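Local coordinates for protein geranylgeranyl pyrophosphate synthase (Corynebacterium glutamicum, PDB 3LK5) that probably catalyses the magnesium-dependent condensation of allylic and isopentenyl diphosphates in isoprenoid biosynthesis, at residues Ser9-His14 and Tyr69-Phe74; Arg26-Gln31 and Lys86-Leu91; Ala201-Glu206 and Leu288-Ala293; Asp294-Glu299 and Arg325-Glu330. All blocks are in the same frame, centred on the assembly; numbering follows the deposited sequence.

Overall arrangement
The modelled chain starts at Ser9, and its first loop meets helix 65-78 in contact 1. Helix 21-43 meets the start of helix 87-111 in contact 2. Each closes a mostly helical loop of 54 residues, and the two cross, because their segments alternate. They also touch: Trp71 packs on Leu87 and Val90, and Phe74 on Val90. Contact 3 closes a long loop between the start of helix 205-231 and helix 284-296. Contact 4 follows and closes a short loop between the end of helix 284-296 and the turn after helix 314-326. Contacts 3 and 4 touch through Arg292 and Thr327. Contacts 1 and 3 lie about 41 Å apart, centre to centre, on opposite sides of the chain's centre.

Contact 1 of 4, residues Ser9-His14 and Tyr69-Phe74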
loop_
_atom_site.group_PDB
_atom_site.type_symbol
_atom_site.label_atom_id
_atom_site.label_comp_id
_atom_site.label_asym_id
_atom_site.label_seq_id
_atom_site.Cartn_x
_atom_site.Cartn_y
_atom_site.Cartn_z
ATOM N N SER A 9 7.323 -16.453 -24.917
ATOM C CA SER A 9 7.115 -15.007 -25.178
ATOM C C SER A 9 7.221 -14.747 -26.673
ATOM O O SER A 9 7.657 -13.677 -27.097
ATOM C CB SER A 9 8.104 -14.132 -24.383
ATOM O OG SER A 9 7.591 -12.806 -24.184
ATOM N N SER A 10 6.821 -15.729 -27.480
ATOM C CA SER A 10 6.720 -15.496 -28.912
ATOM C C SER A 10 5.277 -15.199 -29.336
ATOM O O SER A 10 4.574 -16.062 -29.877
ATOM C CB SER A 10 7.324 -16.636 -29.727
ATOM O OG SER A 10 7.397 -16.250 -31.087
ATOM N N PHE A 11 4.852 -13.969 -29.065
ATOM C CA PHE A 11 3.569 -13.449 -29.534
ATOM C C PHE A 11 3.833 -12.242 -30.459
ATOM O O PHE A 11 4.973 -11.759 -30.526
ATOM C CB PHE A 11 2.624 -13.167 -28.333
ATOM C CG PHE A 11 2.739 -11.772 -27.716
ATOM C CD1 PHE A 11 3.958 -11.101 -27.641
ATOM C CD2 PHE A 11 1.604 -11.155 -27.179
ATOM C CE1 PHE A 11 4.037 -9.833 -27.083
ATOM C CE2 PHE A 11 1.677 -9.887 -26.604
ATOM C CZ PHE A 11 2.897 -9.231 -26.551
ATOM N N ASP A 12 2.816 -11.782 -31.193
ATOM C CA ASP A 12 2.982 -10.637 -32.105
ATOM C C ASP A 12 3.089 -9.311 -31.311
ATOM O O ASP A 12 2.137 -8.884 -30.638
ATOM C CB ASP A 12 1.852 -10.592 -33.159
ATOM C CG ASP A 12 2.232 -9.807 -34.435
ATOM O OD1 ASP A 12 2.953 -8.784 -34.357
ATOM O OD2 ASP A 12 1.778 -10.213 -35.531
ATOM N N ALA A 13 4.262 -8.679 -31.418
ATOM C CA ALA A 13 4.622 -7.467 -30.668
ATOM C C ALA A 13 4.074 -6.152 -31.255
ATOM O O ALA A 13 4.354 -5.076 -30.723
ATOM C CB ALA A 13 6.144 -7.384 -30.527
ATOM N N HIS A 14 3.315 -6.243 -32.349
ATOM C CA HIS A 14 2.759 -5.059 -33.024
ATOM C C HIS A 14 1.243 -5.142 -33.148
ATOM O O HIS A 14 0.585 -4.191 -33.602
ATOM C CB HIS A 14 3.399 -4.852 -34.406
ATOM C CG HIS A 14 4.669 -4.054 -34.374
ATOM N ND1 HIS A 14 5.919 -4.638 -34.295
ATOM C CD2 HIS A 14 4.882 -2.715 -34.406
ATOM C CE1 HIS A 14 6.844 -3.695 -34.283
ATOM N NE2 HIS A 14 6.242 -2.519 -34.349
ATOM N N TYR A 69 -5.357 -2.809 -21.394
ATOM C CA TYR A 69 -5.431 -1.416 -21.807
ATOM C C TYR A 69 -4.084 -0.723 -21.816
ATOM O O TYR A 69 -3.837 0.082 -22.704
ATOM C CB TYR A 69 -6.477 -0.617 -20.990
ATOM C CG TYR A 69 -7.869 -0.698 -21.592
ATOM C CD1 TYR A 69 -8.924 -1.221 -20.866
ATOM C CD2 TYR A 69 -8.113 -0.234 -22.903
ATOM C CE1 TYR A 69 -10.208 -1.288 -21.413
ATOM C CE2 TYR A 69 -9.370 -0.284 -23.450
ATOM C CZ TYR A 69 -10.418 -0.799 -22.695
ATOM O OH TYR A 69 -11.687 -0.837 -23.241
ATOM N N ALA A 70 -3.208 -1.006 -20.840
ATOM C CA ALA A 70 -1.868 -0.453 -20.886
ATOM C C ALA A 70 -1.134 -0.892 -22.174
ATOM O O ALA A 70 -0.480 -0.088 -22.854
ATOM C CB ALA A 70 -1.065 -0.871 -19.625
ATOM N N TRP A 71 -1.237 -2.184 -22.486
ATOM C CA TRP A 71 -0.635 -2.711 -23.699
ATOM C C TRP A 71 -1.198 -2.059 -24.964
ATOM O O TRP A 71 -0.455 -1.694 -25.853
ATOM C CB TRP A 71 -0.800 -4.246 -23.723
ATOM C CG TRP A 71 -0.244 -4.945 -24.952
ATOM C CD1 TRP A 71 -0.957 -5.749 -25.813
ATOM C CD2 TRP A 71 1.114 -4.968 -25.416
ATOM N NE1 TRP A 71 -0.134 -6.227 -26.801
ATOM C CE2 TRP A 71 1.141 -5.779 -26.581
ATOM C CE3 TRP A 71 2.306 -4.383 -24.972
ATOM C CZ2 TRP A 71 2.313 -5.994 -27.322
ATOM C CZ3 TRP A 71 3.480 -4.598 -25.702
ATOM C CH2 TRP A 71 3.465 -5.407 -26.871
ATOM N N ALA A 72 -2.507 -1.886 -25.004
ATOM C CA ALA A 72 -3.164 -1.223 -26.134
ATOM C C ALA A 72 -2.707 0.213 -26.266
ATOM O O ALA A 72 -2.539 0.703 -27.385
ATOM C CB ALA A 72 -4.670 -1.278 -25.962
ATOM N N GLY A 73 -2.547 0.907 -25.142
ATOM C CA GLY A 73 -2.003 2.285 -25.182
ATOM C C GLY A 73 -0.598 2.364 -25.743
ATOM O O GLY A 73 -0.259 3.268 -26.541
ATOM N N PHE A 74 0.230 1.409 -25.345
ATOM C CA PHE A 74 1.594 1.296 -25.892
ATOM C C PHE A 74 1.545 1.069 -27.405
ATOM O O PHE A 74 2.245 1.751 -28.161
ATOM C CB PHE A 74 2.346 0.148 -25.189
ATOM C CG PHE A 74 3.730 -0.102 -25.734
ATOM C CD1 PHE A 74 4.804 0.679 -25.326
ATOM C CD2 PHE A 74 3.945 -1.131 -26.663
ATOM C CE1 PHE A 74 6.087 0.468 -25.834
ATOM C CE2 PHE A 74 5.210 -1.368 -27.182
ATOM C CZ PHE A 74 6.295 -0.550 -26.776
#
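Phe11 and Trp71 carry this contact, reaching for each other from opposite directions. The Trp71 side chain leaves helix 65-78 toward the N-terminal loop. Its CG stands anti to the backbone N (chi1 179°), which sends the indole outward from the helix. CB and CG stay short of the loop. Farther out, NE1 lies 4.1 Å from Phe11 CE2. The next atom, CE2 of Trp71, is 3.9 Å from Phe11 CZ. The closest approach comes at CZ2, which lies 3.4 Å from Phe11 CZ. At the far end, CH2 touches Phe11 CZ again and also meets the carbonyl of the loop, 4.0 Å from Ala13 O. The Asp12 carbonyl oxygen lies at the indole edge, near its plane.

The Phe11 ring and the six-membered ring of Trp71 lie with planes 30° from parallel. They are displaced laterally, with centroids 5.4 Å apart, which leaves little face-to-face overlap. No hydrogen bond joins the segments. Trp71 NE1 is buried here without a polar partner in the model. Within the loop, Asp12 OD1 accepts a long bond of 3.3 Å from His14 N, an Asx turn, though Asp12 is poorly ordered.

Phe21 stacks on Trp71, and Leu87 and Val90 of helix 87-111 pack against the indole. Leu87 also touches Phe11. The N-terminal loop thus meets helix 65-78 through Trp71, beside the start of helix 87-111.

Contact 2 of 4, residues Arg26-Gln31 and Lys86-Leu91; sequences RDRLTQ and KLESVL
Arg28 is bent at chi2 (-48°) and chi3 (-56°), and these two bends bring CG and CD to Leu91 and the guanidinium to Glu88. The Leu91 side chain crosses that of Arg28 at about a right angle. Arg28 CG lies 4.0 Å from Leu91 CB, and Arg28 CD lies 4.1 Å from the same Leu91 CB. The aliphatic part of the arginine therefore packs against the root of the leucine.

Farther out, the guanidinium passes Glu88. Arg28 NH2 comes to 3.8 Å from Glu88 CB. Glu88 CA sits over one face of the guanidinium, offset toward its rim. The Glu88 carboxylate turns elsewhere, and its plane is tilted 68° from the guanidinium. Arg28 NH1 and Glu88 OE2 remain 6.1 Å apart, so their opposite charges make no salt bridge. The strongest polar partner of Arg28 lies just past the segment: NE forms a salt bridge with Asp92 OD1, and NH2 is also hydrogen-bonded to a residue adjoining the segments. This salt bridge helps hold the guanidinium beside helix 87-111 while the arginine's methylenes, CG and CD, provide the packing.

Neighbouring Leu29 packs on Val58 and Leu59 of helix 45-59 and on Phe99 farther along helix 87-111. Across the contact, Leu91 touches Trp71. Helix 21-43 thus lies against helix 87-111, with helix 45-59 next to the former and helix 65-78 next to the latter.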
loop_
_atom_site.group_PDB
_atom_site.type_symbol
_atom_site.label_atom_id
_atom_site.label_comp_id
_atom_site.label_asym_id
_atom_site.label_seq_id
_atom_site.Cartn_x
_atom_site.Cartn_y
_atom_site.Cartn_z
ATOM N N ARG A 26 -0.302 -13.528 -17.053
ATOM C CA ARG A 26 -0.080 -14.590 -16.058
ATOM C C ARG A 26 1.355 -15.078 -16.061
ATOM O O ARG A 26 1.925 -15.263 -14.975
ATOM C CB ARG A 26 -1.057 -15.765 -16.265
ATOM C CG ARG A 26 -1.042 -16.801 -15.126
ATOM C CD ARG A 26 -2.034 -17.956 -15.442
ATOM N NE ARG A 26 -2.252 -18.843 -14.277
ATOM C CZ ARG A 26 -1.413 -19.790 -13.844
ATOM N NH1 ARG A 26 -0.232 -19.976 -14.421
ATOM N NH2 ARG A 26 -1.745 -20.530 -12.777
ATOM N N ASP A 27 1.971 -15.252 -17.237
ATOM C CA ASP A 27 3.407 -15.568 -17.302
ATOM C C ASP A 27 4.285 -14.526 -16.595
ATOM O O ASP A 27 5.231 -14.891 -15.891
ATOM C CB ASP A 27 3.928 -15.667 -18.745
ATOM C CG ASP A 27 3.516 -16.961 -19.440
ATOM O OD1 ASP A 27 3.218 -17.951 -18.769
ATOM O OD2 ASP A 27 3.480 -16.971 -20.680
ATOM N N ARG A 28 4.065 -13.245 -16.883
ATOM C CA ARG A 28 4.911 -12.210 -16.248
ATOM C C ARG A 28 4.755 -12.226 -14.716
ATOM O O ARG A 28 5.740 -12.080 -13.984
ATOM C CB ARG A 28 4.561 -10.796 -16.790
ATOM C CG ARG A 28 4.618 -10.651 -18.344
ATOM C CD ARG A 28 5.908 -11.233 -18.976
ATOM N NE ARG A 28 7.152 -10.688 -18.433
ATOM C CZ ARG A 28 8.363 -11.137 -18.766
ATOM N NH1 ARG A 28 8.481 -12.145 -19.645
ATOM N NH2 ARG A 28 9.449 -10.597 -18.233
ATOM N N LEU A 29 3.516 -12.364 -14.249
ATOM C CA LEU A 29 3.235 -12.381 -12.823
ATOM C C LEU A 29 3.864 -13.606 -12.188
ATOM O O LEU A 29 4.387 -13.517 -11.064
ATOM C CB LEU A 29 1.725 -12.372 -12.525
ATOM C CG LEU A 29 1.007 -11.066 -12.952
ATOM C CD1 LEU A 29 -0.487 -11.334 -12.902
ATOM C CD2 LEU A 29 1.462 -9.876 -11.995
ATOM N N THR A 30 3.804 -14.752 -12.886
ATOM C CA THR A 30 4.474 -15.970 -12.394
ATOM C C THR A 30 5.951 -15.762 -12.189
ATOM O O THR A 30 6.505 -16.135 -11.129
ATOM C CB THR A 30 4.227 -17.200 -13.346
ATOM O OG1 THR A 30 2.821 -17.411 -13.453
ATOM C CG2 THR A 30 4.882 -18.450 -12.759
ATOM N N GLN A 31 6.613 -15.178 -13.181
ATOM C CA GLN A 31 8.039 -14.941 -13.073
ATOM C C GLN A 31 8.391 -14.037 -11.883
ATOM O O GLN A 31 9.374 -14.280 -11.152
ATOM C CB GLN A 31 8.590 -14.350 -14.371
ATOM C CG GLN A 31 8.331 -15.311 -15.516
ATOM C CD GLN A 31 9.296 -15.164 -16.665
ATOM O OE1 GLN A 31 9.089 -15.774 -17.722
ATOM N NE2 GLN A 31 10.349 -14.354 -16.492
ATOM N N LYS A 86 12.737 -2.710 -24.099
ATOM C CA LYS A 86 12.601 -4.171 -24.186
ATOM C C LYS A 86 11.152 -4.569 -24.047
ATOM O O LYS A 86 10.441 -4.077 -23.154
ATOM C CB LYS A 86 13.430 -4.897 -23.090
ATOM C CG LYS A 86 14.940 -4.640 -23.175
ATOM C CD LYS A 86 15.742 -5.438 -22.123
ATOM C CE LYS A 86 15.561 -4.862 -20.692
ATOM N NZ LYS A 86 16.289 -5.690 -19.648
ATOM N N LEU A 87 10.731 -5.530 -24.861
ATOM C CA LEU A 87 9.348 -5.991 -24.819
ATOM C C LEU A 87 8.955 -6.536 -23.436
ATOM O O LEU A 87 7.869 -6.284 -22.936
ATOM C CB LEU A 87 9.166 -7.086 -25.865
ATOM C CG LEU A 87 7.872 -7.880 -25.839
ATOM C CD1 LEU A 87 6.655 -6.973 -26.092
ATOM C CD2 LEU A 87 7.990 -8.947 -26.933
ATOM N N GLU A 88 9.852 -7.317 -22.846
ATOM C CA GLU A 88 9.615 -7.903 -21.541
ATOM C C GLU A 88 9.348 -6.810 -20.487
ATOM O O GLU A 88 8.547 -7.003 -19.537
ATOM C CB GLU A 88 10.881 -8.683 -21.128
ATOM C CG GLU A 88 11.252 -9.828 -22.080
ATOM C CD GLU A 88 11.874 -9.403 -23.460
ATOM O OE1 GLU A 88 12.262 -8.239 -23.722
ATOM O OE2 GLU A 88 12.002 -10.329 -24.302
ATOM N N SER A 89 10.065 -5.700 -20.612
ATOM C CA SER A 89 9.910 -4.574 -19.641
ATOM C C SER A 89 8.560 -3.903 -19.797
ATOM O O SER A 89 7.923 -3.527 -18.810
ATOM C CB SER A 89 11.026 -3.540 -19.819
ATOM O OG SER A 89 12.314 -4.146 -19.661
ATOM N N VAL A 90 8.144 -3.712 -21.044
ATOM C CA VAL A 90 6.806 -3.162 -21.278
ATOM C C VAL A 90 5.742 -4.066 -20.724
ATOM O O VAL A 90 4.771 -3.595 -20.068
ATOM C CB VAL A 90 6.573 -2.898 -22.800
ATOM C CG1 VAL A 90 5.157 -2.375 -23.044
ATOM C CG2 VAL A 90 7.637 -1.930 -23.319
ATOM N N LEU A 91 5.895 -5.375 -20.967
ATOM C CA LEU A 91 4.891 -6.329 -20.499
ATOM C C LEU A 91 4.858 -6.396 -18.962
ATOM O O LEU A 91 3.789 -6.565 -18.366
ATOM C CB LEU A 91 5.184 -7.752 -21.052
ATOM C CG LEU A 91 5.021 -7.842 -22.587
ATOM C CD1 LEU A 91 5.505 -9.245 -23.090
ATOM C CD2 LEU A 91 3.581 -7.614 -22.985
#

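Contact 3 of 4, residues Ala201-Glu206 and Leu288-Ala293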
loop_
_atom_site.group_PDB
_atom_site.type_symbol
_atom_site.label_atom_id
_atom_site.label_comp_id
_atom_site.label_asym_id
_atom_site.label_seq_id
_atom_site.Cartn_x
_atom_site.Cartn_y
_atom_site.Cartn_z
ATOM N N ALA A 201 -25.405 6.568 3.659
ATOM C CA ALA A 201 -26.535 6.189 2.806
ATOM C C ALA A 201 -26.918 7.398 1.950
ATOM O O ALA A 201 -28.057 7.822 1.931
ATOM C CB ALA A 201 -27.727 5.734 3.669
ATOM N N ASN A 202 -25.926 7.964 1.270
ATOM C CA ASN A 202 -26.078 9.184 0.477
ATOM C C ASN A 202 -26.662 8.887 -0.924
ATOM O O ASN A 202 -26.284 7.887 -1.556
ATOM C CB ASN A 202 -24.703 9.862 0.399
ATOM C CG ASN A 202 -24.716 11.156 -0.372
ATOM O OD1 ASN A 202 -24.993 11.180 -1.582
ATOM N ND2 ASN A 202 -24.327 12.242 0.301
ATOM N N GLU A 203 -27.569 9.746 -1.405
ATOM C CA GLU A 203 -28.320 9.444 -2.629
ATOM C C GLU A 203 -27.995 10.386 -3.798
ATOM O O GLU A 203 -28.760 10.452 -4.773
ATOM C CB GLU A 203 -29.849 9.469 -2.352
ATOM C CG GLU A 203 -30.310 8.589 -1.184
ATOM C CD GLU A 203 -31.795 8.766 -0.855
ATOM O OE1 GLU A 203 -32.487 9.523 -1.572
ATOM O OE2 GLU A 203 -32.268 8.132 0.107
ATOM N N SER A 204 -26.874 11.112 -3.720
ATOM C CA SER A 204 -26.507 12.040 -4.798
ATOM C C SER A 204 -26.086 11.281 -6.061
ATOM O O SER A 204 -25.184 10.419 -5.990
ATOM C CB SER A 204 -25.326 12.912 -4.371
ATOM O OG SER A 204 -24.888 13.716 -5.457
ATOM N N VAL A 205 -26.698 11.638 -7.194
ATOM C CA VAL A 205 -26.331 11.103 -8.522
ATOM C C VAL A 205 -24.935 11.619 -8.877
ATOM O O VAL A 205 -24.064 10.858 -9.354
ATOM C CB VAL A 205 -27.337 11.537 -9.610
ATOM C CG1 VAL A 205 -26.921 10.993 -10.978
ATOM C CG2 VAL A 205 -28.743 11.021 -9.289
ATOM N N GLU A 206 -24.725 12.910 -8.593
ATOM C CA GLU A 206 -23.461 13.613 -8.844
ATOM C C GLU A 206 -22.288 12.964 -8.143
ATOM O O GLU A 206 -21.180 12.859 -8.703
ATOM C CB GLU A 206 -23.546 15.038 -8.321
ATOM C CG GLU A 206 -23.224 16.090 -9.344
ATOM C CD GLU A 206 -24.317 16.189 -10.392
ATOM O OE1 GLU A 206 -25.515 16.271 -10.011
ATOM O OE2 GLU A 206 -23.984 16.178 -11.601
ATOM N N LEU A 288 -30.897 7.300 -9.176
ATOM C CA LEU A 288 -31.953 7.604 -10.115
ATOM C C LEU A 288 -33.261 6.864 -9.767
ATOM O O LEU A 288 -34.347 7.456 -9.905
ATOM C CB LEU A 288 -31.520 7.304 -11.553
ATOM C CG LEU A 288 -30.396 8.156 -12.194
ATOM C CD1 LEU A 288 -29.932 7.496 -13.514
ATOM C CD2 LEU A 288 -30.856 9.594 -12.447
ATOM N N ALA A 289 -33.181 5.613 -9.288
ATOM C CA ALA A 289 -34.405 4.892 -8.890
ATOM C C ALA A 289 -35.129 5.598 -7.738
ATOM O O ALA A 289 -36.367 5.632 -7.712
ATOM C CB ALA A 289 -34.106 3.442 -8.522
ATOM N N LEU A 290 -34.358 6.150 -6.799
ATOM C CA LEU A 290 -34.948 6.822 -5.639
ATOM C C LEU A 290 -35.491 8.176 -6.031
ATOM O O LEU A 290 -36.607 8.527 -5.650
ATOM C CB LEU A 290 -33.968 6.918 -4.470
ATOM C CG LEU A 290 -33.657 5.578 -3.801
ATOM C CD1 LEU A 290 -32.405 5.689 -2.879
ATOM C CD2 LEU A 290 -34.877 5.062 -3.035
ATOM N N GLN A 291 -34.733 8.911 -6.839
ATOM C CA GLN A 291 -35.206 10.182 -7.419
ATOM C C GLN A 291 -36.601 10.010 -8.055
ATOM O O GLN A 291 -37.549 10.778 -7.811
ATOM C CB GLN A 291 -34.210 10.588 -8.498
ATOM C CG GLN A 291 -34.161 12.027 -8.909
ATOM C CD GLN A 291 -32.784 12.387 -9.479
ATOM O OE1 GLN A 291 -31.812 12.554 -8.726
ATOM N NE2 GLN A 291 -32.708 12.529 -10.803
ATOM N N ARG A 292 -36.723 8.985 -8.885
ATOM C CA ARG A 292 -37.972 8.726 -9.582
ATOM C C ARG A 292 -39.072 8.175 -8.688
ATOM O O ARG A 292 -40.226 8.608 -8.787
ATOM C CB ARG A 292 -37.699 7.741 -10.717
ATOM C CG ARG A 292 -36.817 8.261 -11.785
ATOM C CD ARG A 292 -36.430 7.107 -12.699
ATOM N NE ARG A 292 -35.981 7.653 -13.955
ATOM C CZ ARG A 292 -36.788 7.889 -14.979
ATOM N NH1 ARG A 292 -38.071 7.571 -14.912
ATOM N NH2 ARG A 292 -36.296 8.408 -16.084
ATOM N N ALA A 293 -38.741 7.228 -7.812
ATOM C CA ALA A 293 -39.754 6.564 -6.980
ATOM C C ALA A 293 -40.409 7.546 -6.018
ATOM O O ALA A 293 -41.623 7.424 -5.717
ATOM C CB ALA A 293 -39.154 5.421 -6.195
#
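A charged side chain lies against an apolar one here: the carboxylate end of Glu203 rests on a methyl group of Leu290. Glu203 CD is 3.7 Å from Leu290 CD1, and Glu203 OE2 is 3.9 Å from that same methyl carbon. The two side chains cross at about a right angle. The Glu203 chain is extended beyond CG (chi2 174°), which carries the carboxylate across to the leucine. Its charge is met outside the segments, where Glu203 OE2 forms a salt bridge with Arg305 of helix 298-307. Leu290 packs on Arg305 as well, so the ion pair lies beside the leucine.

Val205 joins in through one methyl, CG2. This carbon is 3.5 Å from Gln291 OE1 and 4.1 Å from Leu288 CD2. Both partners cross the valine at about a right angle. No hydrogen bond runs between the segments.

The chain around Glu203 is held by local bonds. Asn202 OD1 accepts from Ser204 N at 2.8 Å, with a nearly straight N-H...O angle of 168°, in an Asx turn. Ser204 is the N-cap of helix 205-231, and its OG bonds to the Leu207 N. The contact packs the loop after helix 170-199 and this capped helix start on the side of helix 284-296, in the all-helical fold of the polyprenyl synthetase family, away from the magnesium-binding Asp108, Asp112 and Asp194.

Contact 4 of 4, residues Asp294-Glu299 and Arg325-Glu330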
loop_
_atom_site.group_PDB
_atom_site.type_symbol
_atom_site.label_atom_id
_atom_site.label_comp_id
_atom_site.label_asym_id
_atom_site.label_seq_id
_atom_site.Cartn_x
_atom_site.Cartn_y
_atom_site.Cartn_z
ATOM N N ASP A 294 -39.602 8.491 -5.523
ATOM C CA ASP A 294 -40.121 9.579 -4.673
ATOM C C ASP A 294 -41.256 10.327 -5.365
ATOM O O ASP A 294 -42.167 10.800 -4.690
ATOM C CB ASP A 294 -39.005 10.554 -4.269
ATOM C CG ASP A 294 -38.229 10.082 -3.061
ATOM O OD1 ASP A 294 -38.688 9.139 -2.363
ATOM O OD2 ASP A 294 -37.134 10.645 -2.794
ATOM N N LYS A 295 -41.201 10.417 -6.699
ATOM C CA LYS A 295 -42.257 11.054 -7.519
ATOM C C LYS A 295 -43.405 10.098 -7.937
ATOM O O LYS A 295 -44.512 10.535 -8.248
ATOM C CB LYS A 295 -41.649 11.683 -8.785
ATOM C CG LYS A 295 -40.602 12.783 -8.524
ATOM C CD LYS A 295 -41.250 14.149 -8.664
ATOM C CE LYS A 295 -40.423 15.265 -8.018
ATOM N NZ LYS A 295 -41.369 16.348 -7.517
ATOM N N GLN A 296 -43.144 8.800 -7.932
ATOM C CA GLN A 296 -44.112 7.809 -8.432
ATOM C C GLN A 296 -44.848 6.972 -7.377
ATOM O O GLN A 296 -46.016 6.647 -7.540
ATOM C CB GLN A 296 -43.399 6.842 -9.348
ATOM C CG GLN A 296 -42.778 7.439 -10.579
ATOM C CD GLN A 296 -41.744 6.499 -11.166
ATOM O OE1 GLN A 296 -41.043 5.785 -10.436
ATOM N NE2 GLN A 296 -41.624 6.515 -12.471
ATOM N N SER A 297 -44.150 6.553 -6.333
ATOM C CA SER A 297 -44.724 5.669 -5.339
ATOM C C SER A 297 -43.922 5.764 -4.058
ATOM O O SER A 297 -42.900 5.093 -3.915
ATOM C CB SER A 297 -44.749 4.216 -5.832
ATOM O OG SER A 297 -45.167 3.362 -4.775
ATOM N N PRO A 298 -44.378 6.610 -3.123
ATOM C CA PRO A 298 -43.751 6.721 -1.808
ATOM C C PRO A 298 -43.549 5.361 -1.114
ATOM O O PRO A 298 -42.497 5.152 -0.498
ATOM C CB PRO A 298 -44.737 7.603 -1.022
ATOM C CG PRO A 298 -45.431 8.408 -2.074
ATOM C CD PRO A 298 -45.538 7.520 -3.271
ATOM N N GLU A 299 -44.542 4.472 -1.210
ATOM C CA GLU A 299 -44.473 3.098 -0.681
ATOM C C GLU A 299 -43.267 2.360 -1.300
ATOM O O GLU A 299 -42.429 1.786 -0.587
ATOM C CB GLU A 299 -45.786 2.351 -1.015
ATOM C CG GLU A 299 -46.115 1.108 -0.164
ATOM C CD GLU A 299 -47.519 0.515 -0.461
ATOM O OE1 GLU A 299 -47.966 0.535 -1.637
ATOM O OE2 GLU A 299 -48.173 0.008 0.482
ATOM N N ARG A 325 -36.826 -1.496 -11.109
ATOM C CA ARG A 325 -37.206 -1.573 -12.517
ATOM C C ARG A 325 -38.444 -0.717 -12.847
ATOM O O ARG A 325 -38.469 -0.027 -13.888
ATOM C CB ARG A 325 -37.506 -3.019 -12.941
ATOM C CG ARG A 325 -37.566 -3.169 -14.484
ATOM C CD ARG A 325 -38.304 -4.460 -14.929
ATOM N NE ARG A 325 -37.834 -5.657 -14.208
ATOM C CZ ARG A 325 -36.709 -6.319 -14.491
ATOM N NH1 ARG A 325 -35.921 -5.929 -15.506
ATOM N NH2 ARG A 325 -36.375 -7.376 -13.764
ATOM N N ALA A 326 -39.454 -0.764 -11.972
ATOM C CA ALA A 326 -40.722 -0.052 -12.255
ATOM C C ALA A 326 -40.536 1.466 -12.314
ATOM O O ALA A 326 -41.387 2.165 -12.863
ATOM C CB ALA A 326 -41.819 -0.433 -11.226
ATOM N N THR A 327 -39.425 1.976 -11.765
ATOM C CA THR A 327 -39.161 3.420 -11.765
ATOM C C THR A 327 -38.777 3.958 -13.155
ATOM O O THR A 327 -38.889 5.160 -13.416
ATOM C CB THR A 327 -38.041 3.833 -10.787
ATOM O OG1 THR A 327 -36.807 3.283 -11.250
ATOM C CG2 THR A 327 -38.303 3.381 -9.322
ATOM N N GLY A 328 -38.328 3.081 -14.055
ATOM C CA GLY A 328 -37.760 3.553 -15.320
ATOM C C GLY A 328 -36.258 3.878 -15.276
ATOM O O GLY A 328 -35.668 4.255 -16.309
ATOM N N ALA A 329 -35.631 3.745 -14.108
ATOM C CA ALA A 329 -34.229 4.118 -13.967
ATOM C C ALA A 329 -33.317 3.232 -14.824
ATOM O O ALA A 329 -32.316 3.722 -15.329
ATOM C CB ALA A 329 -33.777 4.084 -12.494
ATOM N N GLU A 330 -33.655 1.950 -14.985
ATOM C CA GLU A 330 -32.810 1.048 -15.794
ATOM C C GLU A 330 -32.641 1.565 -17.239
ATOM O O GLU A 330 -31.515 1.649 -17.777
ATOM C CB GLU A 330 -33.339 -0.393 -15.734
ATOM C CG GLU A 330 -32.536 -1.386 -16.612
ATOM C CD GLU A 330 -33.115 -2.766 -16.574
ATOM O OE1 GLU A 330 -34.339 -2.918 -16.244
ATOM O OE2 GLU A 330 -32.373 -3.716 -16.888
#
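One hydrogen bond joins the segments, from the side-chain amide of Gln296 to the backbone carbonyl of Thr327. Gln296 NE2 donates to Thr327 O at 3.2 Å, with an N-H...O angle of 157°. The donor sits above the carbonyl plane, 40° out of it and not on a lone pair, so the N-H points fairly well at the oxygen but approaches it from a poor direction. Arg292 NH1 also bonds to this oxygen, so two side chains from helix 284-296 grip one carbonyl.

Van der Waals contact comes from the other arm of the amide. Gln296 OE1 lies 3.3 Å from Thr327 CA and 3.6 Å from Thr327 CB. The extended Gln296 chain brings the amide across the threonine at about a right angle.

Local bonds shape the turn that receives it. Thr327 OG1 accepts from Ala329 N at 3.1 Å, forming an ST turn, and also bonds to Ile324 O. Gly328 breaks the helical path with a positive phi and is the N-cap of helix 329-347. Arg325 NH1 and Glu330 OE1 form a salt bridge at 3.5 Å across the turn.

The chemistry implies a mainly polar tie of the helix end to one carbonyl, with a long, off-axis Gln296 bond and little apolar burial.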